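Local structure of probable transcriptional regulator (Pseudomonas aeruginosa, 2HR3) at residues A11-R14 and S15-T18; S54-A57 and A58-M62; A68-L71 and R72-E75; E113-V116 and R117-A121. The protein probably binds DNA as a dimer and regulates transcription, as members of the MarR family of winged-helix proteins do. All coordinates share one frame; numbering follows the deposited sequence.

How the contacts relate
Four local helical contacts, one of them at a helix end, illustrate how a MarR-type chain divides its work between dimerisation and probable DNA binding. Contact 1 comes first in the sequence, on helix 4-26; contact 2 ends helix 53-59, contact 3 lies on helix 64-76 and contact 4 on helix 98-122. Contacts 2 and 3, with centres about 14 Å apart, touch through Met62 on Leu70 and Leu56 on Leu71, within the winged-helix part of the chain. Contacts 1 and 4 lie on helices 4-26 and 98-122, which take part in the dimer; their centres are about 20 Å apart, and those of contacts 3 and 4 about 34 Å. All four have residues within reach of the second subunit.

Contact 1 (A11-R14 and S15-T18); sequences AHLR and SQVT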
ATOM      1  N   ALA A  11      10.593   7.767  10.345  1.00 48.94           N
ATOM      2  CA  ALA A  11       9.254   8.393  10.370  1.00 49.51           C
ATOM      3  C   ALA A  11       8.908   9.159   9.091  1.00 50.70           C
ATOM      4  O   ALA A  11       7.869   8.967   8.489  1.00 51.78           O
ATOM      5  CB  ALA A  11       9.210   9.385  11.539  1.00 49.91           C
ATOM      6  N   HIS A  12       9.818  10.015   8.661  1.00 51.83           N
ATOM      7  CA  HIS A  12       9.692  10.705   7.388  1.00 53.07           C
ATOM      8  C   HIS A  12       9.620   9.807   6.164  1.00 53.57           C
ATOM      9  O   HIS A  12       8.720   9.919   5.366  1.00 54.25           O
ATOM     10  CB  HIS A  12      10.873  11.646   7.234  1.00 53.85           C
ATOM     11  CG  HIS A  12      10.853  12.750   8.216  1.00 55.05           C
ATOM     12  ND1 HIS A  12      11.994  13.361   8.667  1.00 58.75           N
ATOM     13  CD2 HIS A  12       9.821  13.341   8.855  1.00 59.17           C
ATOM     14  CE1 HIS A  12      11.668  14.314   9.519  1.00 61.48           C
ATOM     15  NE2 HIS A  12      10.354  14.306   9.667  1.00 62.26           N
ATOM     16  N   LEU A  13      10.613   8.947   6.002  1.00 53.76           N
ATOM     17  CA  LEU A  13      10.615   7.998   4.908  1.00 53.23           C
ATOM     18  C   LEU A  13       9.331   7.196   4.886  1.00 54.75           C
ATOM     19  O   LEU A  13       8.696   7.089   3.841  1.00 55.86           O
ATOM     20  CB  LEU A  13      11.830   7.081   4.969  1.00 52.00           C
ATOM     21  CG  LEU A  13      11.917   6.049   3.853  1.00 50.68           C
ATOM     22  CD1 LEU A  13      11.760   6.685   2.494  1.00 53.72           C
ATOM     23  CD2 LEU A  13      13.179   5.395   3.913  1.00 49.87           C
ATOM     24  N   ARG A  14       8.937   6.611   6.019  1.00 55.62           N
ATOM     25  CA  ARG A  14       7.620   5.945   6.123  1.00 55.28           C
ATOM     26  C   ARG A  14       6.431   6.808   5.610  1.00 55.30           C
ATOM     27  O   ARG A  14       5.577   6.343   4.865  1.00 54.33           O
ATOM     28  CB  ARG A  14       7.332   5.578   7.589  1.00 54.64           C
ATOM     29  CG  ARG A  14       6.008   4.701   7.751  1.00 55.90           C
ATOM     30  CD  ARG A  14       5.524   4.509   9.192  1.00 58.21           C
ATOM     31  NE  ARG A  14       5.498   5.737   9.993  1.00 62.90           N
ATOM     32  CZ  ARG A  14       4.595   6.714   9.834  1.00 63.05           C
ATOM     33  NH1 ARG A  14       3.687   6.669   8.898  1.00 61.10           N
ATOM     34  NH2 ARG A  14       4.627   7.787  10.590  1.00 67.20           N
ATOM     35  N   SER A  15       6.343   8.059   6.037  1.00 56.03           N
ATOM     36  CA  SER A  15       5.135   8.823   5.714  1.00 58.04           C
ATOM     37  C   SER A  15       5.165   9.160   4.244  1.00 56.49           C
ATOM     38  O   SER A  15       4.183   8.974   3.576  1.00 58.12           O
ATOM     39  CB  SER A  15       4.928  10.075   6.597  1.00 58.08           C
ATOM     40  OG  SER A  15       5.935  11.030   6.317  1.00 64.53           O
ATOM     41  N   GLN A  16       6.332   9.471   3.734  1.00 55.60           N
ATOM     42  CA  GLN A  16       6.509   9.806   2.327  1.00 55.85           C
ATOM     43  C   GLN A  16       6.165   8.733   1.327  1.00 57.34           C
ATOM     44  O   GLN A  16       5.747   9.037   0.223  1.00 58.60           O
ATOM     45  CB  GLN A  16       7.947  10.146   2.112  1.00 54.53           C
ATOM     46  CG  GLN A  16       8.335  11.432   2.802  1.00 56.41           C
ATOM     47  CD  GLN A  16       9.824  11.544   3.160  1.00 53.58           C
ATOM     48  OE1 GLN A  16      10.638  10.635   2.930  1.00 49.11           O
ATOM     49  NE2 GLN A  16      10.181  12.681   3.681  1.00 54.86           N
ATOM     50  N   VAL A  17       6.533   7.505   1.659  1.00 57.54           N
ATOM     51  CA  VAL A  17       6.472   6.379   0.770  1.00 57.96           C
ATOM     52  C   VAL A  17       5.039   5.885   0.879  1.00 58.03           C
ATOM     53  O   VAL A  17       4.489   5.454  -0.087  1.00 59.28           O
ATOM     54  CB  VAL A  17       7.516   5.285   1.192  1.00 57.19           C
ATOM     55  CG1 VAL A  17       7.053   3.955   0.897  1.00 60.40           C
ATOM     56  CG2 VAL A  17       8.847   5.475   0.518  1.00 57.44           C
ATOM     57  N   THR A  18       4.411   5.982   2.051  1.00 59.12           N
ATOM     58  CA  THR A  18       3.016   5.499   2.204  1.00 59.28           C
ATOM     59  C   THR A  18       2.049   6.539   1.623  1.00 59.26           C
ATOM     60  O   THR A  18       1.137   6.216   0.900  1.00 60.30           O
ATOM     61  CB  THR A  18       2.622   5.037   3.644  1.00 58.22           C
ATOM     62  OG1 THR A  18       2.343   6.138   4.485  1.00 62.34           O
ATOM     63  CG2 THR A  18       3.687   4.136   4.339  1.00 60.55           C
TER
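Gln16 reaches back along helix 4-26 to the turn made by His12 and Leu13. Its CB starts 3.4 Å from His12 O, and CG, held anti to its own carbonyl carbon (chi1 -68°), comes closer to that oxygen, at 3.0 Å. The chain stays extended to the amide, whose two ends then part: OE1 lies 3.3 Å from Leu13 CA, whereas NE2 faces His12 CB at 3.8 Å. The amide thus lies beside the helix backbone, and the Leu13 side chain crosses it at about a right angle.

His12 O is doubly gripped. Gln16 N reaches His12 O in a nearly straight bond of 2.9 Å, and Ser15 OG gives the same His12 O a second bond at 3.1 Å from a tilted direction; the serine hydroxyl can do so because it stands between backbone N and carbonyl carbon (chi1 68°). Among the apolar side chains Leu13 and Val17 run side by side, with Leu13 CD1 and Val17 CG2 3.7 Å apart. Arg14 bends at chi3, and its NE forms a salt bridge with Glu112 of the second subunit.

The chemistry implies a helix held in two ways: Leu13 and Val17 give apolar packing within the chain, on Leu138 and Leu141 of helix 125-142, and across the dimer, on Val17 of the second subunit, while Arg14 adds an ionic link between the subunits.

Contact 2 (S54-A57 and A58-M62); sequences SELA and AAERM
Ala57 O receives two backbone N-H groups from the turn that follows it. Met62 N, from a residue present as selenomethionine, lies 2.7 Å from Ala57 O, although that nitrogen is crowded by a neighbour in the model and the exact length is less sure; Glu60 N adds a weak bond. The next carbonyl is shared as well. Ala58 O accepts Arg61 N at 3.1 Å and, more closely, Arg61 NH1 at 2.7 Å. The side-chain bond lies in the carbonyl plane, on a lone pair, with the oxygen almost in the guanidinium plane, and its N-H...O angle is 152°. One arginine therefore closes the helix end with both its main chain and its side chain, while its NH2 bonds to Ala30 O of the second subunit.

Arg61 has a positive phi of 39°, which turns the backbone back so that Met62 returns over the helix end; Met62 CB comes 4.4 Å from Ala57 CB. Leu56 CD2 meets Glu60 CG at 4.2 Å. Glu60 bends at chi2, and its carboxylate pairs with Arg46 in a salt bridge. Leu56 also packs against Ala43 and Ile44 of helix 32-46 and on Leu67.

The bonds from Met62 and Arg61 make a Schellman motif, with Arg61 as its C-prime residue. It stops helix 53-59 and starts the turn to helix 64-76, the helix-turn-helix unit characteristic of the MarR winged-helix fold.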
ATOM      1  N   SER A  54      -4.422 -19.722  -1.245  1.00 59.47           N
ATOM      2  CA  SER A  54      -3.671 -19.642   0.021  1.00 60.04           C
ATOM      3  C   SER A  54      -2.420 -18.791  -0.037  1.00 59.57           C
ATOM      4  O   SER A  54      -2.143 -18.038   0.843  1.00 59.40           O
ATOM      5  CB  SER A  54      -3.230 -21.037   0.446  1.00 60.23           C
ATOM      6  OG  SER A  54      -4.274 -21.723   1.111  1.00 64.41           O
ATOM      7  N   GLU A  55      -1.641 -18.943  -1.075  1.00 60.36           N
ATOM      8  CA  GLU A  55      -0.408 -18.241  -1.133  1.00 61.94           C
ATOM      9  C   GLU A  55      -0.669 -16.763  -1.308  1.00 63.51           C
ATOM     10  O   GLU A  55       0.060 -15.915  -0.788  1.00 63.45           O
ATOM     11  CB  GLU A  55       0.418 -18.761  -2.293  1.00 62.88           C
ATOM     12  CG  GLU A  55       1.786 -18.144  -2.371  1.00 65.81           C
ATOM     13  CD  GLU A  55       2.516 -18.563  -3.606  1.00 71.77           C
ATOM     14  OE1 GLU A  55       2.105 -19.619  -4.222  1.00 73.78           O
ATOM     15  OE2 GLU A  55       3.486 -17.813  -3.949  1.00 72.06           O
ATOM     16  N   LEU A  56      -1.726 -16.486  -2.069  1.00 64.00           N
ATOM     17  CA  LEU A  56      -2.196 -15.179  -2.385  1.00 63.26           C
ATOM     18  C   LEU A  56      -2.765 -14.509  -1.135  1.00 63.66           C
ATOM     19  O   LEU A  56      -2.417 -13.349  -0.845  1.00 62.12           O
ATOM     20  CB  LEU A  56      -3.330 -15.341  -3.383  1.00 63.87           C
ATOM     21  CG  LEU A  56      -3.526 -14.430  -4.580  1.00 62.13           C
ATOM     22  CD1 LEU A  56      -4.887 -14.865  -5.223  1.00 60.28           C
ATOM     23  CD2 LEU A  56      -3.513 -13.043  -4.149  1.00 60.23           C
ATOM     24  N   ALA A  57      -3.685 -15.199  -0.447  1.00 62.80           N
ATOM     25  CA  ALA A  57      -4.176 -14.693   0.817  1.00 63.85           C
ATOM     26  C   ALA A  57      -2.987 -14.331   1.756  1.00 65.53           C
ATOM     27  O   ALA A  57      -2.936 -13.207   2.292  1.00 66.47           O
ATOM     28  CB  ALA A  57      -5.042 -15.655   1.463  1.00 63.64           C
ATOM     29  N   ALA A  58      -2.018 -15.234   1.899  1.00 65.40           N
ATOM     30  CA  ALA A  58      -0.917 -14.996   2.789  1.00 66.24           C
ATOM     31  C   ALA A  58      -0.106 -13.772   2.417  1.00 67.02           C
ATOM     32  O   ALA A  58       0.245 -12.990   3.289  1.00 68.13           O
ATOM     33  CB  ALA A  58       0.012 -16.226   2.860  1.00 66.49           C
ATOM     34  N   ALA A  59       0.196 -13.610   1.137  1.00 67.56           N
ATOM     35  CA  ALA A  59       0.982 -12.491   0.637  1.00 68.14           C
ATOM     36  C   ALA A  59       0.299 -11.158   0.772  1.00 70.05           C
ATOM     37  O   ALA A  59       0.951 -10.105   0.738  1.00 70.73           O
ATOM     38  CB  ALA A  59       1.307 -12.706  -0.831  1.00 68.07           C
ATOM     39  N   GLU A  60      -1.024 -11.183   0.816  1.00 71.54           N
ATOM     40  CA  GLU A  60      -1.820  -9.963   0.875  1.00 72.11           C
ATOM     41  C   GLU A  60      -2.386  -9.850   2.282  1.00 72.09           C
ATOM     42  O   GLU A  60      -3.261  -9.039   2.530  1.00 71.38           O
ATOM     43  CB  GLU A  60      -2.923 -10.041  -0.169  1.00 71.72           C
ATOM     44  CG  GLU A  60      -2.360  -9.987  -1.527  1.00 75.18           C
ATOM     45  CD  GLU A  60      -1.585  -8.680  -1.771  1.00 81.00           C
ATOM     46  OE1 GLU A  60      -2.130  -7.582  -1.480  1.00 84.81           O
ATOM     47  OE2 GLU A  60      -0.430  -8.749  -2.256  1.00 86.11           O
ATOM     48  N   ARG A  61      -1.862 -10.672   3.202  1.00 72.08           N
ATOM     49  CA  ARG A  61      -2.412 -10.778   4.564  1.00 73.19           C
ATOM     50  C   ARG A  61      -3.943 -10.704   4.490  1.00 74.26           C
ATOM     51  O   ARG A  61      -4.641 -10.199   5.380  1.00 74.00           O
ATOM     52  CB  ARG A  61      -1.826  -9.715   5.515  1.00 72.97           C
ATOM     53  CG  ARG A  61      -0.406  -9.214   5.142  1.00 71.11           C
ATOM     54  CD  ARG A  61       0.651 -10.328   5.356  1.00 67.02           C
ATOM     55  NE  ARG A  61       0.550 -10.916   6.699  1.00 64.53           N
ATOM     56  CZ  ARG A  61       0.210 -12.178   6.980  1.00 65.74           C
ATOM     57  NH1 ARG A  61      -0.110 -13.036   5.988  1.00 66.50           N
ATOM     58  NH2 ARG A  61       0.153 -12.584   8.265  1.00 61.01           N
HETATM   59  N   MSE A  62      -4.453 -11.266   3.417  1.00 75.54           N
HETATM   60  CA  MSE A  62      -5.857 -11.263   3.197  1.00 78.47           C
HETATM   61  C   MSE A  62      -6.406 -12.477   3.857  1.00 75.72           C
HETATM   62  O   MSE A  62      -5.734 -13.490   3.931  1.00 74.60           O
HETATM   63  CB  MSE A  62      -6.147 -11.365   1.732  1.00 78.00           C
HETATM   64  CG  MSE A  62      -6.088 -10.086   1.040  1.00 82.89           C
HETATM   65 SE   MSE A  62      -6.951 -10.354  -0.695  1.00 91.81          SE
HETATM   66  CE  MSE A  62      -8.884 -10.521  -0.112  1.00 88.25           C
TER

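Contact 3 (A68-L71 and R72-E75); sequences AALL and RELE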
ATOM      1  N   ALA A  68     -11.911 -15.659  -1.301  1.00 66.80           N
ATOM      2  CA  ALA A  68     -12.664 -16.712  -1.970  1.00 66.95           C
ATOM      3  C   ALA A  68     -13.713 -16.008  -2.819  1.00 66.01           C
ATOM      4  O   ALA A  68     -13.877 -16.281  -3.998  1.00 67.06           O
ATOM      5  CB  ALA A  68     -13.261 -17.667  -0.959  1.00 66.76           C
ATOM      6  N   ALA A  69     -14.319 -15.004  -2.234  1.00 65.17           N
ATOM      7  CA  ALA A  69     -15.360 -14.251  -2.892  1.00 64.83           C
ATOM      8  C   ALA A  69     -14.918 -13.307  -4.017  1.00 64.46           C
ATOM      9  O   ALA A  69     -15.665 -13.118  -4.977  1.00 64.07           O
ATOM     10  CB  ALA A  69     -16.145 -13.477  -1.821  1.00 65.38           C
ATOM     11  N   LEU A  70     -13.756 -12.650  -3.879  1.00 64.25           N
ATOM     12  CA  LEU A  70     -13.232 -11.789  -4.952  1.00 63.42           C
ATOM     13  C   LEU A  70     -12.709 -12.630  -6.097  1.00 63.07           C
ATOM     14  O   LEU A  70     -12.687 -12.188  -7.228  1.00 62.35           O
ATOM     15  CB  LEU A  70     -12.088 -10.905  -4.455  1.00 64.11           C
ATOM     16  CG  LEU A  70     -12.446  -9.756  -3.514  1.00 63.91           C
ATOM     17  CD1 LEU A  70     -11.227  -9.314  -2.810  1.00 64.12           C
ATOM     18  CD2 LEU A  70     -13.077  -8.620  -4.290  1.00 64.83           C
ATOM     19  N   LEU A  71     -12.236 -13.826  -5.785  1.00 63.66           N
ATOM     20  CA  LEU A  71     -11.757 -14.770  -6.801  1.00 64.32           C
ATOM     21  C   LEU A  71     -12.926 -15.261  -7.582  1.00 65.05           C
ATOM     22  O   LEU A  71     -12.865 -15.353  -8.795  1.00 65.22           O
ATOM     23  CB  LEU A  71     -11.030 -15.951  -6.173  1.00 63.48           C
ATOM     24  CG  LEU A  71      -9.637 -15.653  -5.625  1.00 63.28           C
ATOM     25  CD1 LEU A  71      -9.013 -17.003  -5.145  1.00 62.20           C
ATOM     26  CD2 LEU A  71      -8.721 -14.876  -6.660  1.00 61.90           C
ATOM     27  N   ARG A  72     -14.006 -15.548  -6.874  1.00 66.08           N
ATOM     28  CA  ARG A  72     -15.273 -15.776  -7.527  1.00 67.72           C
ATOM     29  C   ARG A  72     -15.671 -14.683  -8.508  1.00 67.25           C
ATOM     30  O   ARG A  72     -16.064 -15.006  -9.637  1.00 67.50           O
ATOM     31  CB  ARG A  72     -16.369 -16.026  -6.483  1.00 67.97           C
ATOM     32  CG  ARG A  72     -16.302 -17.469  -5.914  1.00 70.09           C
ATOM     33  CD  ARG A  72     -17.543 -17.857  -5.106  1.00 71.20           C
ATOM     34  NE  ARG A  72     -17.395 -17.537  -3.671  1.00 73.81           N
ATOM     35  CZ  ARG A  72     -17.723 -16.378  -3.079  1.00 74.63           C
ATOM     36  NH1 ARG A  72     -18.209 -15.337  -3.766  1.00 75.21           N
ATOM     37  NH2 ARG A  72     -17.553 -16.248  -1.764  1.00 75.66           N
ATOM     38  N   GLU A  73     -15.563 -13.409  -8.133  1.00 66.69           N
ATOM     39  CA  GLU A  73     -16.004 -12.336  -9.065  1.00 67.80           C
ATOM     40  C   GLU A  73     -15.142 -12.197 -10.313  1.00 66.74           C
ATOM     41  O   GLU A  73     -15.624 -11.908 -11.410  1.00 66.78           O
ATOM     42  CB  GLU A  73     -16.026 -10.971  -8.387  1.00 67.56           C
ATOM     43  CG  GLU A  73     -16.688 -10.932  -7.012  1.00 70.18           C
ATOM     44  CD  GLU A  73     -16.503  -9.576  -6.338  1.00 71.78           C
ATOM     45  OE1 GLU A  73     -16.540  -8.570  -7.083  1.00 76.53           O
ATOM     46  OE2 GLU A  73     -16.286  -9.517  -5.087  1.00 77.82           O
ATOM     47  N   LEU A  74     -13.839 -12.336 -10.097  1.00 66.43           N
ATOM     48  CA  LEU A  74     -12.815 -12.285 -11.141  1.00 65.78           C
ATOM     49  C   LEU A  74     -12.969 -13.346 -12.238  1.00 64.77           C
ATOM     50  O   LEU A  74     -12.762 -13.026 -13.397  1.00 64.72           O
ATOM     51  CB  LEU A  74     -11.416 -12.415 -10.504  1.00 65.90           C
ATOM     52  CG  LEU A  74     -10.939 -11.123  -9.841  1.00 66.75           C
ATOM     53  CD1 LEU A  74      -9.587 -11.359  -9.149  1.00 64.53           C
ATOM     54  CD2 LEU A  74     -10.859  -9.959 -10.872  1.00 65.10           C
ATOM     55  N   GLU A  75     -13.271 -14.586 -11.854  1.00 63.58           N
ATOM     56  CA  GLU A  75     -13.607 -15.628 -12.822  1.00 64.23           C
ATOM     57  C   GLU A  75     -14.880 -15.222 -13.591  1.00 62.21           C
ATOM     58  O   GLU A  75     -14.832 -15.177 -14.820  1.00 61.64           O
ATOM     59  CB  GLU A  75     -13.759 -17.044 -12.195  1.00 64.18           C
ATOM     60  CG  GLU A  75     -12.474 -17.979 -12.286  1.00 66.79           C
ATOM     61  CD  GLU A  75     -12.788 -19.494 -12.701  1.00 67.56           C
ATOM     62  OE1 GLU A  75     -13.079 -20.314 -11.798  1.00 71.39           O
ATOM     63  OE2 GLU A  75     -12.731 -19.877 -13.915  1.00 68.57           O
TER
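Backbone bonds of i to i+4 type run through the whole of 68-75, from Arg72 N to Ala68 O at 3.0 Å up to Glu75 N to Leu71 O at 3.2 Å. This is helix 64-76, the second helix of the helix-turn-helix and, by its place in the winged-helix fold, probably the DNA-recognition helix. Leucines line its inner flank. Leu71 CD2 stands 4.4 Å from Leu74 CD1, and both side chains continue onto Val40 of helix 32-46 and Ile80 of the wing.

Glu73 turns back beside Leu70. Its chain is extended beyond CG, which brings Glu73 OE2 to 3.4 Å from Leu70 CD2, the two side chains lying aslant. The same carboxylate has a long, weak ion pair with Arg63 of the second subunit, and the Glu73 side chain also packs on Gln37.

Arg72 instead curls toward the start of the helix: the bend at chi3 (-91°) folds its guanidinium against Ala69. Ala69 CA and Ala68 O both lie against one face, Ala68 O offset toward the rim. The approach is closer than usual, and perhaps partly a matter of the model, with Arg72 CZ 3.2 Å from Ala69 CA and Arg72 NH2 3.1 Å from Ala69 CB.

Contact 4 (E113-V116 and R117-A121); sequences EWLV and RAMHA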
ATOM      1  N   GLU A 113       1.751   7.095 -16.309  1.00 51.67           N
ATOM      2  CA  GLU A 113       1.546   8.315 -17.096  1.00 52.05           C
ATOM      3  C   GLU A 113       1.292   9.482 -16.150  1.00 50.95           C
ATOM      4  O   GLU A 113       2.005  10.447 -16.194  1.00 52.09           O
ATOM      5  CB  GLU A 113       0.379   8.135 -18.079  1.00 52.25           C
ATOM      6  CG  GLU A 113       0.698   7.308 -19.307  1.00 53.87           C
ATOM      7  CD  GLU A 113      -0.534   6.631 -19.823  1.00 60.67           C
ATOM      8  OE1 GLU A 113      -1.558   7.355 -19.948  1.00 65.91           O
ATOM      9  OE2 GLU A 113      -0.508   5.388 -20.061  1.00 63.78           O
ATOM     10  N   TRP A 114       0.286   9.369 -15.288  1.00 50.15           N
ATOM     11  CA  TRP A 114       0.128  10.267 -14.174  1.00 50.31           C
ATOM     12  C   TRP A 114       1.479  10.702 -13.561  1.00 50.45           C
ATOM     13  O   TRP A 114       1.735  11.860 -13.468  1.00 49.63           O
ATOM     14  CB  TRP A 114      -0.782   9.709 -13.065  1.00 49.76           C
ATOM     15  CG  TRP A 114      -0.907  10.746 -11.974  1.00 50.30           C
ATOM     16  CD1 TRP A 114      -1.695  11.858 -12.015  1.00 50.84           C
ATOM     17  CD2 TRP A 114      -0.173  10.833 -10.756  1.00 49.18           C
ATOM     18  NE1 TRP A 114      -1.504  12.634 -10.899  1.00 50.27           N
ATOM     19  CE2 TRP A 114      -0.554  12.036 -10.117  1.00 50.47           C
ATOM     20  CE3 TRP A 114       0.821  10.063 -10.174  1.00 51.54           C
ATOM     21  CZ2 TRP A 114      -0.011  12.444  -8.903  1.00 48.87           C
ATOM     22  CZ3 TRP A 114       1.374  10.489  -8.950  1.00 50.94           C
ATOM     23  CH2 TRP A 114       0.941  11.626  -8.325  1.00 50.00           C
ATOM     24  N   LEU A 115       2.327   9.758 -13.141  1.00 52.56           N
ATOM     25  CA  LEU A 115       3.565  10.062 -12.349  1.00 52.20           C
ATOM     26  C   LEU A 115       4.578  10.823 -13.114  1.00 51.96           C
ATOM     27  O   LEU A 115       5.271  11.666 -12.553  1.00 51.48           O
ATOM     28  CB  LEU A 115       4.268   8.790 -11.934  1.00 53.70           C
ATOM     29  CG  LEU A 115       4.656   8.630 -10.468  1.00 56.98           C
ATOM     30  CD1 LEU A 115       5.476   7.298 -10.377  1.00 61.27           C
ATOM     31  CD2 LEU A 115       5.387   9.798  -9.856  1.00 56.77           C
ATOM     32  N   VAL A 116       4.713  10.452 -14.386  1.00 52.07           N
ATOM     33  CA  VAL A 116       5.528  11.205 -15.366  1.00 52.81           C
ATOM     34  C   VAL A 116       5.145  12.663 -15.442  1.00 52.36           C
ATOM     35  O   VAL A 116       6.017  13.552 -15.504  1.00 53.51           O
ATOM     36  CB  VAL A 116       5.434  10.587 -16.819  1.00 53.16           C
ATOM     37  CG1 VAL A 116       6.103  11.473 -17.852  1.00 51.37           C
ATOM     38  CG2 VAL A 116       6.078   9.177 -16.857  1.00 52.35           C
ATOM     39  N   ARG A 117       3.843  12.908 -15.481  1.00 52.52           N
ATOM     40  CA  ARG A 117       3.295  14.261 -15.493  1.00 51.86           C
ATOM     41  C   ARG A 117       3.485  14.968 -14.178  1.00 50.74           C
ATOM     42  O   ARG A 117       3.741  16.160 -14.184  1.00 48.80           O
ATOM     43  CB  ARG A 117       1.809  14.255 -15.835  1.00 52.16           C
ATOM     44  CG  ARG A 117       1.517  14.282 -17.316  1.00 53.75           C
ATOM     45  CD  ARG A 117       0.004  14.300 -17.660  1.00 56.29           C
ATOM     46  NE  ARG A 117      -0.890  13.623 -16.691  1.00 60.86           N
ATOM     47  CZ  ARG A 117      -1.613  14.267 -15.757  1.00 62.83           C
ATOM     48  NH1 ARG A 117      -1.560  15.617 -15.627  1.00 62.92           N
ATOM     49  NH2 ARG A 117      -2.394  13.569 -14.929  1.00 61.68           N
ATOM     50  N   ALA A 118       3.326  14.284 -13.047  1.00 51.40           N
ATOM     51  CA  ALA A 118       3.818  14.856 -11.720  1.00 53.27           C
ATOM     52  C   ALA A 118       5.278  15.287 -11.739  1.00 53.11           C
ATOM     53  O   ALA A 118       5.625  16.366 -11.324  1.00 51.75           O
ATOM     54  CB  ALA A 118       3.648  13.837 -10.539  1.00 53.05           C
HETATM   55  N   MSE A 119       6.116  14.394 -12.227  1.00 54.87           N
HETATM   56  CA  MSE A 119       7.523  14.567 -12.214  1.00 58.20           C
HETATM   57  C   MSE A 119       7.962  15.642 -13.137  1.00 58.01           C
HETATM   58  O   MSE A 119       8.955  16.277 -12.893  1.00 58.85           O
HETATM   59  CB  MSE A 119       8.162  13.282 -12.618  1.00 58.05           C
HETATM   60  CG  MSE A 119       8.192  12.260 -11.478  1.00 61.50           C
HETATM   61 SE   MSE A 119       9.071  10.504 -11.928  1.00 71.45          SE
HETATM   62  CE  MSE A 119      10.686  10.904 -11.152  1.00 71.06           C
ATOM     63  N   HIS A 120       7.194  15.920 -14.196  1.00 58.12           N
ATOM     64  CA  HIS A 120       7.569  17.010 -15.078  1.00 56.53           C
ATOM     65  C   HIS A 120       7.103  18.319 -14.574  1.00 55.29           C
ATOM     66  O   HIS A 120       7.698  19.345 -14.888  1.00 53.37           O
ATOM     67  CB  HIS A 120       7.203  16.718 -16.522  1.00 56.95           C
ATOM     68  CG  HIS A 120       8.260  15.905 -17.189  1.00 60.14           C
ATOM     69  ND1 HIS A 120       9.253  16.468 -17.956  1.00 63.78           N
ATOM     70  CD2 HIS A 120       8.596  14.598 -17.046  1.00 64.19           C
ATOM     71  CE1 HIS A 120      10.092  15.528 -18.352  1.00 64.07           C
ATOM     72  NE2 HIS A 120       9.726  14.389 -17.798  1.00 65.36           N
ATOM     73  N   ALA A 121       6.095  18.278 -13.728  1.00 54.46           N
ATOM     74  CA  ALA A 121       5.481  19.503 -13.209  1.00 54.20           C
ATOM     75  C   ALA A 121       6.044  19.912 -11.822  1.00 53.60           C
ATOM     76  O   ALA A 121       5.860  21.017 -11.413  1.00 54.47           O
ATOM     77  CB  ALA A 121       3.954  19.278 -13.117  1.00 53.20           C
TER
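Trp114 and Ala118 belong to the buried, closely packed half of this contact on helix 98-122, the long helix that in the MarR fold joins the winged-helix part to the dimerisation helices. The Ala118 methyl sits over one face of the indole in a CH-pi contact, Ala118 CB lying 4.3 Å from the centroid of the six-membered ring of Trp114 and 16° off its normal. With CG anti to the backbone N (chi1 -178°), the tryptophan ring is brought alongside the helix, where Leu141 of the second subunit also packs on it. One residue further, Leu115 CD2 meets CG of Met119, a selenomethionine, at 4.1 Å. Met119 goes on to Leu131 of helix 125-142 and to Leu9 of the second subunit, so these side chains are buried from several directions.

Arg117 and His120, by contrast, are exposed to solvent. Arg117 bends at chi3, and its NH2 approaches Trp114 CD1 obliquely at 3.5 Å, the guanidinium and indole planes standing 79° apart. Further along, Val116 and His120 lie side by side, pointing the same way. Val116 is partly covered by Ala10 of the second subunit, and Val116 CG1 is 4.1 Å from His120 CD2. Val116 O takes the His120 backbone N-H, with His120 N at 3.0 Å, and also lies at the edge of the imidazole, in its plane, 3.2 Å from His120 CD2.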